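Long-range contacts in trypsin-resistant surface T6 protein (Streptococcus pyogenes serotype M6, PDB 4P0D), which forms the backbone shaft of the cell-wall-linked pili of this bacterium, probably by sortase-mediated joining of three-domain pilin subunits end to end: residues V21-G27 with S94-L100; I112-Y118 with Y135-S141; K164-L168 with T363-S367; M198-F204 with Y261-N266. The protein carries 1 engineered substitution. One frame throughout, in Å; residues are numbered along the deposited sequence. Where two conformers were deposited one is given.

Contact 1: residues V21-G27 with S94-L100; sequences VTLYKIG and SVYIALL
The ring of Tyr96 fills a slot between two side chains of the antiparallel partner strand: Leu23 CD2 lies over one face and Lys25 CG over the opposite one. Lys25 CG makes a CH-pi contact 4.3 Å from the ring centroid. With CG anti to its backbone N (chi1 -171°) and the chain extended beyond, the lysine crosses the ring obliquely and carries CE to 3.6 Å from Ser94 CB. The small Ala98 lets Leu23 CD1 come close, at a tight 3.4 Å from Ala98 CB. The other side of the sheet is filled likewise: Tyr24 CE2 meets Leu99 CD1 at 3.7 Å, while Ile26 wedges CD1 between Val95 CG1 and Ile97 CG1. A classic beta bulge lies here: Ile26 N and Gly27 N both bond Val95 O, at 2.9 and 3.1 Å, from the same face of its carbonyl plane. Helix 56-68 covers Ile26 and Ile97 through Ile66 and Ile62. Water 1 donates to Leu99 O and also bonds Thr22 OG1. The chemistry is thus that of an Ig-like sheet held by the paired backbone bonds of Thr22 with Leu99 and Tyr24 with Ile97 and by the shared Val95 O, with apolar side chains packed on both faces.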
loop_
_atom_site.group_PDB
_atom_site.type_symbol
_atom_site.label_atom_id
_atom_site.label_comp_id
_atom_site.label_asym_id
_atom_site.label_seq_id
_atom_site.Cartn_x
_atom_site.Cartn_y
_atom_site.Cartn_z
ATOM N N VAL A 21 -22.166 -19.771 2.065
ATOM C CA VAL A 21 -22.155 -20.821 3.063
ATOM C C VAL A 21 -22.413 -22.162 2.354
ATOM O O VAL A 21 -23.426 -22.330 1.644
ATOM C CB VAL A 21 -23.213 -20.573 4.159
ATOM C CG1 VAL A 21 -23.151 -21.667 5.204
ATOM C CG2 VAL A 21 -23.003 -19.204 4.797
ATOM N N THR A 22 -21.479 -23.086 2.540
ATOM C CA THR A 22 -21.579 -24.431 2.019
ATOM C C THR A 22 -21.495 -25.427 3.172
ATOM O O THR A 22 -20.588 -25.348 3.999
ATOM C CB THR A 22 -20.456 -24.726 1.026
ATOM O OG1 THR A 22 -20.306 -23.632 0.105
ATOM C CG2 THR A 22 -20.762 -26.014 0.258
ATOM N N LEU A 23 -22.435 -26.367 3.217
ATOM C CA LEU A 23 -22.437 -27.418 4.218
ATOM C C LEU A 23 -22.015 -28.730 3.538
ATOM O O LEU A 23 -22.547 -29.088 2.482
ATOM C CB LEU A 23 -23.812 -27.555 4.869
ATOM C CG LEU A 23 -23.971 -26.888 6.236
ATOM C CD1 LEU A 23 -23.736 -25.379 6.165
ATOM C CD2 LEU A 23 -25.357 -27.191 6.801
ATOM N N TYR A 24 -21.042 -29.414 4.131
ATOM C CA TYR A 24 -20.556 -30.681 3.585
ATOM C C TYR A 24 -20.905 -31.781 4.542
ATOM O O TYR A 24 -20.445 -31.779 5.681
ATOM C CB TYR A 24 -19.044 -30.632 3.411
ATOM C CG TYR A 24 -18.573 -29.511 2.520
ATOM C CD1 TYR A 24 -18.518 -29.673 1.150
ATOM C CD2 TYR A 24 -18.158 -28.286 3.055
ATOM C CE1 TYR A 24 -18.076 -28.659 0.320
ATOM C CE2 TYR A 24 -17.725 -27.262 2.234
ATOM C CZ TYR A 24 -17.679 -27.453 0.856
ATOM O OH TYR A 24 -17.238 -26.438 -0.004
ATOM N N LYS A 25 -21.728 -32.725 4.103
ATOM C CA LYS A 25 -22.120 -33.802 4.995
ATOM C C LYS A 25 -20.982 -34.815 5.138
ATOM O O LYS A 25 -20.603 -35.469 4.164
ATOM C CB LYS A 25 -23.385 -34.479 4.491
ATOM C CG LYS A 25 -23.997 -35.473 5.456
ATOM C CD LYS A 25 -25.167 -36.109 4.720
ATOM C CE LYS A 25 -26.164 -36.772 5.617
ATOM N NZ LYS A 25 -27.355 -37.097 4.774
ATOM N N ILE A 26 -20.483 -34.941 6.362
ATOM C CA ILE A 26 -19.384 -35.849 6.701
ATOM C C ILE A 26 -19.818 -37.032 7.563
ATOM O O ILE A 26 -19.020 -37.939 7.799
ATOM C CB ILE A 26 -18.254 -35.106 7.456
ATOM C CG1 ILE A 26 -18.799 -34.389 8.690
ATOM C CG2 ILE A 26 -17.585 -34.117 6.515
ATOM C CD1 ILE A 26 -17.764 -34.145 9.776
ATOM N N GLY A 27 -21.064 -37.012 8.045
ATOM C CA GLY A 27 -21.601 -38.078 8.910
ATOM C C GLY A 27 -23.045 -38.380 8.538
ATOM O O GLY A 27 -23.909 -37.494 8.636
ATOM N N SER A 94 -27.413 -36.307 11.299
ATOM C CA SER A 94 -26.346 -36.091 10.340
ATOM C C SER A 94 -25.365 -35.071 10.886
ATOM O O SER A 94 -25.695 -34.299 11.792
ATOM C CB SER A 94 -26.911 -35.636 8.998
ATOM O OG SER A 94 -27.991 -34.746 9.191
ATOM N N VAL A 95 -24.155 -35.095 10.329
ATOM C CA VAL A 95 -23.034 -34.281 10.806
ATOM C C VAL A 95 -22.452 -33.555 9.607
ATOM O O VAL A 95 -22.226 -34.170 8.569
ATOM C CB VAL A 95 -21.953 -35.175 11.443
ATOM C CG1 VAL A 95 -20.923 -34.337 12.191
ATOM C CG2 VAL A 95 -22.596 -36.192 12.376
ATOM N N TYR A 96 -22.225 -32.255 9.755
ATOM C CA TYR A 96 -21.744 -31.392 8.673
ATOM C C TYR A 96 -20.552 -30.523 9.084
ATOM O O TYR A 96 -20.403 -30.142 10.228
ATOM C CB TYR A 96 -22.858 -30.433 8.204
ATOM C CG TYR A 96 -24.079 -31.089 7.606
ATOM C CD1 TYR A 96 -25.093 -31.582 8.418
ATOM C CD2 TYR A 96 -24.222 -31.210 6.222
ATOM C CE1 TYR A 96 -26.207 -32.184 7.874
ATOM C CE2 TYR A 96 -25.340 -31.808 5.670
ATOM C CZ TYR A 96 -26.324 -32.289 6.506
ATOM O OH TYR A 96 -27.428 -32.883 5.966
ATOM N N ILE A 97 -19.726 -30.187 8.109
ATOM C CA ILE A 97 -18.779 -29.084 8.242
ATOM C C ILE A 97 -19.335 -27.948 7.408
ATOM O O ILE A 97 -19.642 -28.146 6.241
ATOM C CB ILE A 97 -17.396 -29.468 7.688
ATOM C CG1 ILE A 97 -16.775 -30.582 8.540
ATOM C CG2 ILE A 97 -16.467 -28.253 7.637
ATOM C CD1 ILE A 97 -16.598 -30.242 10.004
ATOM N N ALA A 98 -19.459 -26.763 8.005
ATOM C CA ALA A 98 -19.842 -25.580 7.252
ATOM C C ALA A 98 -18.609 -24.725 6.999
ATOM O O ALA A 98 -17.826 -24.481 7.919
ATOM C CB ALA A 98 -20.906 -24.804 8.012
ATOM N N LEU A 99 -18.423 -24.315 5.747
ATOM C CA LEU A 99 -17.422 -23.320 5.377
ATOM C C LEU A 99 -18.094 -22.036 4.857
ATOM O O LEU A 99 -18.987 -22.077 3.976
ATOM C CB LEU A 99 -16.447 -23.853 4.321
ATOM C CG LEU A 99 -15.635 -25.099 4.725
ATOM C CD1 LEU A 99 -14.764 -25.556 3.556
ATOM C CD2 LEU A 99 -14.782 -24.859 5.967
ATOM N N LEU A 100 -17.639 -20.909 5.403
ATOM C CA LEU A 100 -18.089 -19.584 4.980
ATOM C C LEU A 100 -16.943 -18.917 4.209
ATOM O O LEU A 100 -15.853 -18.693 4.777
ATOM C CB LEU A 100 -18.499 -18.742 6.194
ATOM C CG LEU A 100 -19.682 -19.268 7.033
ATOM C CD1 LEU A 100 -19.215 -20.175 8.168
ATOM C CD2 LEU A 100 -20.474 -18.114 7.630
HETATM O O HOH W 1 -18.205 -21.938 1.254
#

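Contact 2: residues I112-Y118 with Y135-S141; sequences ILLAASY and YLYGQTS
Ser117 and Tyr137 form a single antiparallel bridge, with Tyr137 N 2.7 Å from Ser117 O and the return bond from Ser117 N to Tyr137 O lying in the carbonyl plane. Toward Ile112 and Ser141 the chains splay: the axes of strands 112-116 and 139-141 run 166° apart in direction but come no nearer than 7.1 Å, too wide for direct backbone pairing. Gln139 spans the gap with its side chain. CG lies anti to the backbone N (chi1 -166°) and the chain stays extended, which carries OE1 to 2.8 Å from Ala115 N, where the amide oxygen substitutes for a backbone carbonyl. Water 2 bridges Leu113 O and Ser141 OG in the same gap, and water 4 donates to both Tyr118 O and Tyr135 O at the far end. Carbon contacts lie at both ends. The apolar Leu136 CD1 sits over the centre of one face of the Tyr118 ring, 3.8 Å from its centroid, and Leu136 CB touches Tyr118 CE1; Ile112 CG2 packs on Ser141 CB at 3.7 Å. The Tyr137 ring turns its edge to Ser117 O. Tyr118 OH is held by Tyr31 and Asp6. Within the N-terminal Ig-like domain, strand 108-116 pairs on its other side with strand 94-101, while strand 7-13 lies parallel to strand 139-155 and bonds Gln139 through Gln9 and Lys11.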
loop_
_atom_site.group_PDB
_atom_site.type_symbol
_atom_site.label_atom_id
_atom_site.label_comp_id
_atom_site.label_asym_id
_atom_site.label_seq_id
_atom_site.Cartn_x
_atom_site.Cartn_y
_atom_site.Cartn_z
ATOM N N ILE A 112 -16.942 -24.600 10.761
ATOM C CA ILE A 112 -17.954 -24.910 11.771
ATOM C C ILE A 112 -18.402 -26.358 11.638
ATOM O O ILE A 112 -18.601 -26.857 10.530
ATOM C CB ILE A 112 -19.184 -23.985 11.686
ATOM C CG1 ILE A 112 -18.764 -22.515 11.756
ATOM C CG2 ILE A 112 -20.148 -24.286 12.836
ATOM C CD1 ILE A 112 -19.896 -21.540 11.468
ATOM N N LEU A 113 -18.497 -27.037 12.781
ATOM C CA LEU A 113 -19.099 -28.361 12.851
ATOM C C LEU A 113 -20.538 -28.270 13.352
ATOM O O LEU A 113 -20.791 -27.779 14.454
ATOM C CB LEU A 113 -18.312 -29.267 13.792
ATOM C CG LEU A 113 -18.927 -30.646 14.046
ATOM C CD1 LEU A 113 -18.708 -31.568 12.863
ATOM C CD2 LEU A 113 -18.321 -31.231 15.314
ATOM N N LEU A 114 -21.464 -28.783 12.551
ATOM C CA LEU A 114 -22.864 -28.814 12.918
ATOM C C LEU A 114 -23.397 -30.237 12.829
ATOM O O LEU A 114 -23.038 -30.996 11.924
ATOM C CB LEU A 114 -23.691 -27.914 12.005
ATOM C CG LEU A 114 -23.377 -26.415 12.114
ATOM C CD1 LEU A 114 -23.950 -25.674 10.920
ATOM C CD2 LEU A 114 -23.901 -25.798 13.404
ATOM N N ALA A 115 -24.277 -30.581 13.747
ATOM C CA ALA A 115 -24.862 -31.923 13.754
ATOM C C ALA A 115 -26.311 -31.871 14.205
ATOM O O ALA A 115 -26.633 -31.109 15.110
ATOM C CB ALA A 115 -24.063 -32.830 14.678
ATOM N N ALA A 116 -27.180 -32.660 13.555
ATOM C CA ALA A 116 -28.510 -32.949 14.095
ATOM C C ALA A 116 -28.442 -34.297 14.804
ATOM O O ALA A 116 -27.981 -35.294 14.221
ATOM C CB ALA A 116 -29.560 -32.954 13.008
ATOM N N SER A 117 -28.882 -34.316 16.063
ATOM C CA SER A 117 -28.650 -35.463 16.966
ATOM C C SER A 117 -29.823 -35.784 17.885
ATOM O O SER A 117 -30.496 -34.883 18.372
ATOM C CB SER A 117 -27.432 -35.175 17.845
ATOM O OG SER A 117 -27.231 -36.241 18.760
ATOM N N TYR A 118 -30.035 -37.076 18.143
ATOM C CA TYR A 118 -31.050 -37.525 19.085
ATOM C C TYR A 118 -30.551 -37.513 20.521
ATOM O O TYR A 118 -31.328 -37.781 21.430
ATOM C CB TYR A 118 -31.531 -38.948 18.741
ATOM C CG TYR A 118 -32.254 -39.034 17.431
ATOM C CD1 TYR A 118 -33.517 -38.464 17.274
ATOM C CD2 TYR A 118 -31.696 -39.693 16.353
ATOM C CE1 TYR A 118 -34.199 -38.539 16.071
ATOM C CE2 TYR A 118 -32.365 -39.770 15.144
ATOM C CZ TYR A 118 -33.625 -39.175 15.010
ATOM O OH TYR A 118 -34.292 -39.227 13.811
ATOM N N TYR A 135 -36.567 -37.249 20.164
ATOM C CA TYR A 135 -36.618 -35.958 19.490
ATOM C C TYR A 135 -35.280 -35.620 18.821
ATOM O O TYR A 135 -34.231 -35.774 19.434
ATOM C CB TYR A 135 -37.007 -34.910 20.538
ATOM C CG TYR A 135 -36.876 -33.477 20.093
ATOM C CD1 TYR A 135 -37.932 -32.827 19.465
ATOM C CD2 TYR A 135 -35.707 -32.777 20.318
ATOM C CE1 TYR A 135 -37.814 -31.510 19.053
ATOM C CE2 TYR A 135 -35.574 -31.463 19.919
ATOM C CZ TYR A 135 -36.628 -30.831 19.287
ATOM O OH TYR A 135 -36.483 -29.520 18.895
ATOM N N LEU A 136 -35.314 -35.168 17.570
ATOM C CA LEU A 136 -34.072 -34.824 16.856
ATOM C C LEU A 136 -33.686 -33.375 17.143
ATOM O O LEU A 136 -34.371 -32.459 16.717
ATOM C CB LEU A 136 -34.217 -35.047 15.348
ATOM C CG LEU A 136 -32.991 -34.778 14.464
ATOM C CD1 LEU A 136 -31.913 -35.846 14.635
ATOM C CD2 LEU A 136 -33.414 -34.700 13.015
ATOM N N TYR A 137 -32.585 -33.177 17.859
ATOM C CA TYR A 137 -32.125 -31.828 18.191
ATOM C C TYR A 137 -31.357 -31.208 17.020
ATOM O O TYR A 137 -30.571 -31.878 16.361
ATOM C CB TYR A 137 -31.199 -31.844 19.402
ATOM C CG TYR A 137 -31.821 -32.293 20.708
ATOM C CD1 TYR A 137 -31.896 -33.646 21.039
ATOM C CD2 TYR A 137 -32.290 -31.363 21.630
ATOM C CE1 TYR A 137 -32.442 -34.059 22.241
ATOM C CE2 TYR A 137 -32.836 -31.760 22.835
ATOM C CZ TYR A 137 -32.909 -33.113 23.130
ATOM O OH TYR A 137 -33.459 -33.521 24.317
ATOM N N GLY A 138 -31.579 -29.917 16.792
ATOM C CA GLY A 138 -30.749 -29.134 15.904
ATOM C C GLY A 138 -29.520 -28.565 16.622
ATOM O O GLY A 138 -29.115 -29.029 17.694
ATOM N N GLN A 139 -28.921 -27.558 16.008
ATOM C CA GLN A 139 -27.743 -26.940 16.574
ATOM C C GLN A 139 -27.644 -25.526 16.050
ATOM O O GLN A 139 -27.944 -25.272 14.898
ATOM C CB GLN A 139 -26.462 -27.724 16.222
ATOM C CG GLN A 139 -25.262 -27.308 17.070
ATOM C CD GLN A 139 -24.004 -28.139 16.848
ATOM O OE1 GLN A 139 -23.973 -29.087 16.061
ATOM N NE2 GLN A 139 -22.938 -27.767 17.560
ATOM N N THR A 140 -27.230 -24.618 16.921
ATOM C CA THR A 140 -26.929 -23.237 16.550
ATOM C C THR A 140 -25.487 -22.949 16.928
ATOM O O THR A 140 -25.082 -23.219 18.066
ATOM C CB THR A 140 -27.854 -22.269 17.286
ATOM O OG1 THR A 140 -29.214 -22.653 17.037
ATOM C CG2 THR A 140 -27.627 -20.827 16.825
ATOM N N SER A 141 -24.713 -22.420 15.979
ATOM C CA SER A 141 -23.327 -22.041 16.232
ATOM C C SER A 141 -23.076 -20.594 15.837
ATOM O O SER A 141 -23.568 -20.137 14.826
ATOM C CB SER A 141 -22.365 -22.945 15.470
ATOM O OG SER A 141 -22.631 -24.294 15.799
HETATM O O HOH W 2 -20.289 -25.594 16.402
HETATM O O HOH W 3 -27.893 -31.528 17.388
HETATM O O HOH W 4 -34.101 -37.318 21.534
#

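Contact 3: residues K164-L168 with T363-S367; sequences KTTSL and TQVSS
Hydrogen bonds pin Thr165 to Ser367 at one end of this contact and Leu168 to Gln364 at the other. Thr165 OG1 accepts from Ser367 N at 3.0 Å, with a fairly straight angle of 162° at the hydrogen, and also from Ser367 OG, at a longer 3.2 Å. Its chi1 of 72° puts OG1 between the backbone N and the carbonyl carbon, turned toward the serine, and the same hydroxyl bonds Ile158 O, so one oxygen joins Thr165 to both Ser367 and Ile158. Leu168 N gives a 2.9 Å bond to Gln364 O, approaching from above the carbonyl plane.

The two chains run roughly antiparallel, yet they do not pair as regular strands. Residues 164-168 start on strand 163-165, the second strand of a short hairpin with 158-160, and run on toward strand 171-179, whereas 363-367 is a loop of the prealbumin-like domain; the contact is consistent with a junction between modules of the pilin. Gln364 NE2 reinforces it by bonding Asn267 O and Ala269 O.

Van der Waals packing fills the rest. Leu168 CD2 lies 3.9 Å from Thr363 CB, the two side chains meeting at a slant, and Leu168 CB rests 3.8 Å from Gln364 OE1. Ser167 CB nestles against Gln364 O at 3.4 Å. At the opposite end Ser366 CB fits beside Thr165 OG1 at 3.5 Å.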
loop_
_atom_site.group_PDB
_atom_site.type_symbol
_atom_site.label_atom_id
_atom_site.label_comp_id
_atom_site.label_asym_id
_atom_site.label_seq_id
_atom_site.Cartn_x
_atom_site.Cartn_y
_atom_site.Cartn_z
ATOM N N LYS A 164 -0.567 16.233 1.152
ATOM C CA LYS A 164 0.839 16.121 1.511
ATOM C C LYS A 164 1.713 16.419 0.299
ATOM O O LYS A 164 1.550 15.819 -0.745
ATOM C CB LYS A 164 1.136 14.760 2.154
ATOM C CG LYS A 164 0.387 14.608 3.488
ATOM C CD LYS A 164 0.844 13.427 4.316
ATOM C CE LYS A 164 -0.012 13.269 5.569
ATOM N NZ LYS A 164 0.226 14.346 6.586
ATOM N N THR A 165 2.624 17.379 0.453
ATOM C CA THR A 165 3.463 17.835 -0.651
ATOM C C THR A 165 4.956 17.630 -0.362
ATOM O O THR A 165 5.372 17.501 0.779
ATOM C CB THR A 165 3.210 19.321 -0.974
ATOM O OG1 THR A 165 3.768 20.146 0.053
ATOM C CG2 THR A 165 1.708 19.611 -1.084
ATOM N N THR A 166 5.756 17.620 -1.411
ATOM C CA THR A 166 7.185 17.387 -1.276
ATOM C C THR A 166 7.953 18.080 -2.408
ATOM O O THR A 166 7.357 18.749 -3.275
ATOM C CB THR A 166 7.470 15.869 -1.278
ATOM O OG1 THR A 166 8.835 15.628 -0.906
ATOM C CG2 THR A 166 7.200 15.293 -2.630
ATOM N N SER A 167 9.267 17.906 -2.427
ATOM C CA SER A 167 10.097 18.561 -3.416
ATOM C C SER A 167 11.172 17.605 -3.919
ATOM O O SER A 167 11.476 16.590 -3.270
ATOM C CB SER A 167 10.705 19.815 -2.808
ATOM O OG SER A 167 11.599 19.478 -1.749
ATOM N N LEU A 168 11.732 17.918 -5.084
ATOM C CA LEU A 168 12.840 17.131 -5.660
ATOM C C LEU A 168 13.977 16.961 -4.651
ATOM O O LEU A 168 14.422 17.928 -4.027
ATOM C CB LEU A 168 13.378 17.805 -6.926
ATOM C CG LEU A 168 14.632 17.186 -7.550
ATOM C CD1 LEU A 168 14.299 15.815 -8.118
ATOM C CD2 LEU A 168 15.153 18.099 -8.638
ATOM N N THR A 363 12.247 23.120 -11.133
ATOM C CA THR A 363 12.070 21.740 -10.701
ATOM C C THR A 363 10.988 21.662 -9.607
ATOM O O THR A 363 10.463 22.692 -9.156
ATOM C CB THR A 363 13.387 21.177 -10.146
ATOM O OG1 THR A 363 13.935 22.103 -9.205
ATOM C CG2 THR A 363 14.379 20.920 -11.266
ATOM N N GLN A 364 10.689 20.453 -9.143
ATOM C CA GLN A 364 9.509 20.215 -8.294
ATOM C C GLN A 364 9.669 20.705 -6.858
ATOM O O GLN A 364 10.659 20.406 -6.187
ATOM C CB GLN A 364 9.157 18.726 -8.266
ATOM C CG GLN A 364 8.864 18.071 -9.605
ATOM C CD GLN A 364 10.097 17.500 -10.282
ATOM O OE1 GLN A 364 11.197 17.997 -10.092
ATOM N NE2 GLN A 364 9.915 16.462 -11.085
ATOM N N VAL A 365 8.661 21.426 -6.384
ATOM C CA VAL A 365 8.674 22.055 -5.084
ATOM C C VAL A 365 7.438 21.723 -4.251
ATOM O O VAL A 365 6.365 21.480 -4.785
ATOM C CB VAL A 365 8.807 23.594 -5.212
ATOM C CG1 VAL A 365 10.067 23.947 -5.982
ATOM C CG2 VAL A 365 7.584 24.235 -5.879
ATOM N N SER A 366 7.595 21.765 -2.933
ATOM C CA SER A 366 6.476 21.539 -2.020
ATOM C C SER A 366 5.689 22.834 -1.865
ATOM O O SER A 366 6.152 23.896 -2.271
ATOM C CB SER A 366 6.999 21.120 -0.665
ATOM O OG SER A 366 7.662 22.208 -0.023
ATOM N N SER A 367 4.524 22.758 -1.231
ATOM C CA SER A 367 3.784 23.966 -0.903
ATOM C C SER A 367 4.677 24.857 -0.065
ATOM O O SER A 367 5.471 24.359 0.755
ATOM C CB SER A 367 2.501 23.629 -0.153
ATOM O OG SER A 367 2.777 23.019 1.100
#

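Contact 4: residues M198-F204 with Y261-N266; sequences MSEGLTF and YKAVVN
Leu202 to Phe204 pair antiparallel with Ala263 to Val265, Thr203 and Val264 forming the hydrogen-bonded pair, after a type I turn from Ser199 to Leu202 that brings the chain into the strand. Asn266 clasps that turn. Its ND2 donates to Glu200 O and to Thr203 OG1, each 2.9 Å away, and both acceptors lie close to the plane of the amide, so the two bonds together fix its rotation. The backbone joins in: Asn266 N reaches Gly201 O, also at 2.9 Å, from above the carbonyl plane. Asn266 OD1 bonds Lys268 N, completing the grip on the side chain. On the face that carries Leu202, Phe204, Ala263 and Val265 the packing is apolar. Phe204 CE1 approaches Tyr261 CD2 at 3.7 Å, the two ring planes inclined at 69°. A chi1 of 175° sets Phe204 CG opposite the backbone N, which swings the ring along the strand toward the tyrosine. Met198 CE comes to the edge of the Tyr261 ring, 3.5 Å from CE2, while its SD lies 4.0 Å from Ala263 CB. Leu202 CD2 packs on Val265 CG2. Tyr261 also meets Phe243 edge to face and bonds Asp196 through its OH. In this Cna-B-like domain, strand 258-265 is flanked on its other edge by strand 171-179, and Ile431 and Tyr433 of strand 431-434 cover Val264.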
loop_
_atom_site.group_PDB
_atom_site.type_symbol
_atom_site.label_atom_id
_atom_site.label_comp_id
_atom_site.label_asym_id
_atom_site.label_seq_id
_atom_site.Cartn_x
_atom_site.Cartn_y
_atom_site.Cartn_z
ATOM N N MET A 198 6.453 1.770 -5.436
ATOM C CA MET A 198 6.416 3.221 -5.502
ATOM C C MET A 198 6.203 3.639 -6.945
ATOM O O MET A 198 6.751 3.018 -7.853
ATOM C CB MET A 198 7.747 3.785 -5.014
ATOM C CG MET A 198 8.093 3.498 -3.566
ATOM S SD MET A 198 7.252 4.659 -2.489
ATOM C CE MET A 198 7.483 3.797 -0.938
ATOM N N SER A 199 5.442 4.705 -7.163
ATOM C CA SER A 199 5.326 5.286 -8.510
ATOM C C SER A 199 6.699 5.795 -8.944
ATOM O O SER A 199 7.615 5.934 -8.111
ATOM C CB SER A 199 4.307 6.425 -8.536
ATOM O OG SER A 199 4.646 7.397 -7.564
ATOM N N GLU A 200 6.847 6.069 -10.236
ATOM C CA GLU A 200 8.191 6.207 -10.795
ATOM C C GLU A 200 8.944 7.442 -10.324
ATOM O O GLU A 200 10.154 7.448 -10.380
ATOM C CB GLU A 200 8.208 6.092 -12.337
ATOM C CG GLU A 200 7.519 7.215 -13.087
ATOM C CD GLU A 200 7.905 7.272 -14.564
ATOM O OE1 GLU A 200 7.396 8.174 -15.251
ATOM O OE2 GLU A 200 8.727 6.445 -15.041
ATOM N N GLY A 201 8.234 8.459 -9.842
ATOM C CA GLY A 201 8.858 9.687 -9.347
ATOM C C GLY A 201 9.455 9.590 -7.945
ATOM O O GLY A 201 9.935 10.588 -7.397
ATOM N N LEU A 202 9.385 8.396 -7.357
ATOM C CA LEU A 202 9.977 8.107 -6.060
ATOM C C LEU A 202 10.928 6.947 -6.253
ATOM O O LEU A 202 10.585 6.002 -6.942
ATOM C CB LEU A 202 8.874 7.715 -5.081
ATOM C CG LEU A 202 7.789 8.786 -4.893
ATOM C CD1 LEU A 202 6.461 8.203 -4.436
ATOM C CD2 LEU A 202 8.288 9.843 -3.912
ATOM N N THR A 203 12.126 7.017 -5.689
ATOM C CA THR A 203 13.086 5.947 -5.820
ATOM C C THR A 203 13.139 5.219 -4.475
ATOM O O THR A 203 13.610 5.762 -3.476
ATOM C CB THR A 203 14.468 6.473 -6.252
ATOM O OG1 THR A 203 14.343 7.228 -7.467
ATOM C CG2 THR A 203 15.462 5.318 -6.464
ATOM N N PHE A 204 12.607 4.002 -4.459
ATOM C CA PHE A 204 12.545 3.158 -3.262
ATOM C C PHE A 204 13.927 2.744 -2.819
ATOM O O PHE A 204 14.745 2.399 -3.662
ATOM C CB PHE A 204 11.743 1.895 -3.580
ATOM C CG PHE A 204 11.719 0.891 -2.465
ATOM C CD1 PHE A 204 11.045 1.160 -1.284
ATOM C CD2 PHE A 204 12.364 -0.334 -2.601
ATOM C CE1 PHE A 204 11.029 0.238 -0.247
ATOM C CE2 PHE A 204 12.329 -1.262 -1.577
ATOM C CZ PHE A 204 11.667 -0.983 -0.403
ATOM N N TYR A 261 10.046 2.150 5.705
ATOM C CA TYR A 261 10.952 2.275 4.569
ATOM C C TYR A 261 10.938 3.690 4.011
ATOM O O TYR A 261 10.064 4.487 4.331
ATOM C CB TYR A 261 10.625 1.261 3.477
ATOM C CG TYR A 261 9.158 1.124 3.161
ATOM C CD1 TYR A 261 8.326 0.309 3.928
ATOM C CD2 TYR A 261 8.595 1.802 2.081
ATOM C CE1 TYR A 261 6.971 0.176 3.630
ATOM C CE2 TYR A 261 7.251 1.679 1.780
ATOM C CZ TYR A 261 6.449 0.864 2.539
ATOM O OH TYR A 261 5.113 0.750 2.203
ATOM N N LYS A 262 11.925 3.995 3.187
ATOM C CA LYS A 262 12.080 5.336 2.668
ATOM C C LYS A 262 12.144 5.341 1.174
ATOM O O LYS A 262 12.557 4.361 0.572
ATOM C CB LYS A 262 13.370 5.924 3.193
ATOM C CG LYS A 262 13.346 6.242 4.672
ATOM C CD LYS A 262 14.732 6.735 5.030
ATOM C CE LYS A 262 14.864 7.165 6.465
ATOM N NZ LYS A 262 16.291 7.608 6.614
ATOM N N ALA A 263 11.780 6.471 0.579
ATOM C CA ALA A 263 12.035 6.722 -0.808
ATOM C C ALA A 263 12.406 8.185 -1.013
ATOM O O ALA A 263 12.078 9.033 -0.188
ATOM C CB ALA A 263 10.843 6.330 -1.652
ATOM N N VAL A 264 13.115 8.484 -2.098
ATOM C CA VAL A 264 13.533 9.863 -2.377
ATOM C C VAL A 264 12.952 10.375 -3.698
ATOM O O VAL A 264 13.015 9.694 -4.732
ATOM C CB VAL A 264 15.066 9.992 -2.423
ATOM C CG1 VAL A 264 15.622 9.197 -3.586
ATOM C CG2 VAL A 264 15.474 11.456 -2.523
ATOM N N VAL A 265 12.435 11.599 -3.656
ATOM C CA VAL A 265 11.698 12.190 -4.771
ATOM C C VAL A 265 12.726 12.473 -5.855
ATOM O O VAL A 265 13.746 13.113 -5.592
ATOM C CB VAL A 265 10.972 13.493 -4.337
ATOM C CG1 VAL A 265 10.191 14.123 -5.493
ATOM C CG2 VAL A 265 10.038 13.229 -3.178
ATOM N N ASN A 266 12.498 11.931 -7.052
ATOM C CA ASN A 266 13.426 12.098 -8.193
ATOM C C ASN A 266 12.850 13.046 -9.254
ATOM O O ASN A 266 11.772 13.592 -9.086
ATOM C CB ASN A 266 13.793 10.733 -8.802
ATOM C CG ASN A 266 12.598 10.005 -9.432
ATOM O OD1 ASN A 266 11.883 10.554 -10.279
ATOM N ND2 ASN A 266 12.383 8.768 -9.022
#

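Overall arrangement
Contacts 1 and 2 belong to one Ig-like module: their centres are 11 Å apart, and strands 94-101 and 108-116 lie side by side, with probable hydrogen bonds from Tyr96 N to Leu114 O (2.6 Å) and Ala98 N to Ile112 O (2.7 Å). The calcium ion lies nearby, about 10 Å from the side chain of Val21 and 13 Å from that of Leu114, at Ser82 and Thr85. Contacts 3 and 4 form a second cluster, centres 13 Å apart, with contact 4 nested in the loop that contact 3 closes and Leu168 CD1 packed on Asn266 C at 3.3 Å. Contacts 1 and 3 lie 58 Å apart between centres, which reflects the elongated, modular pilin.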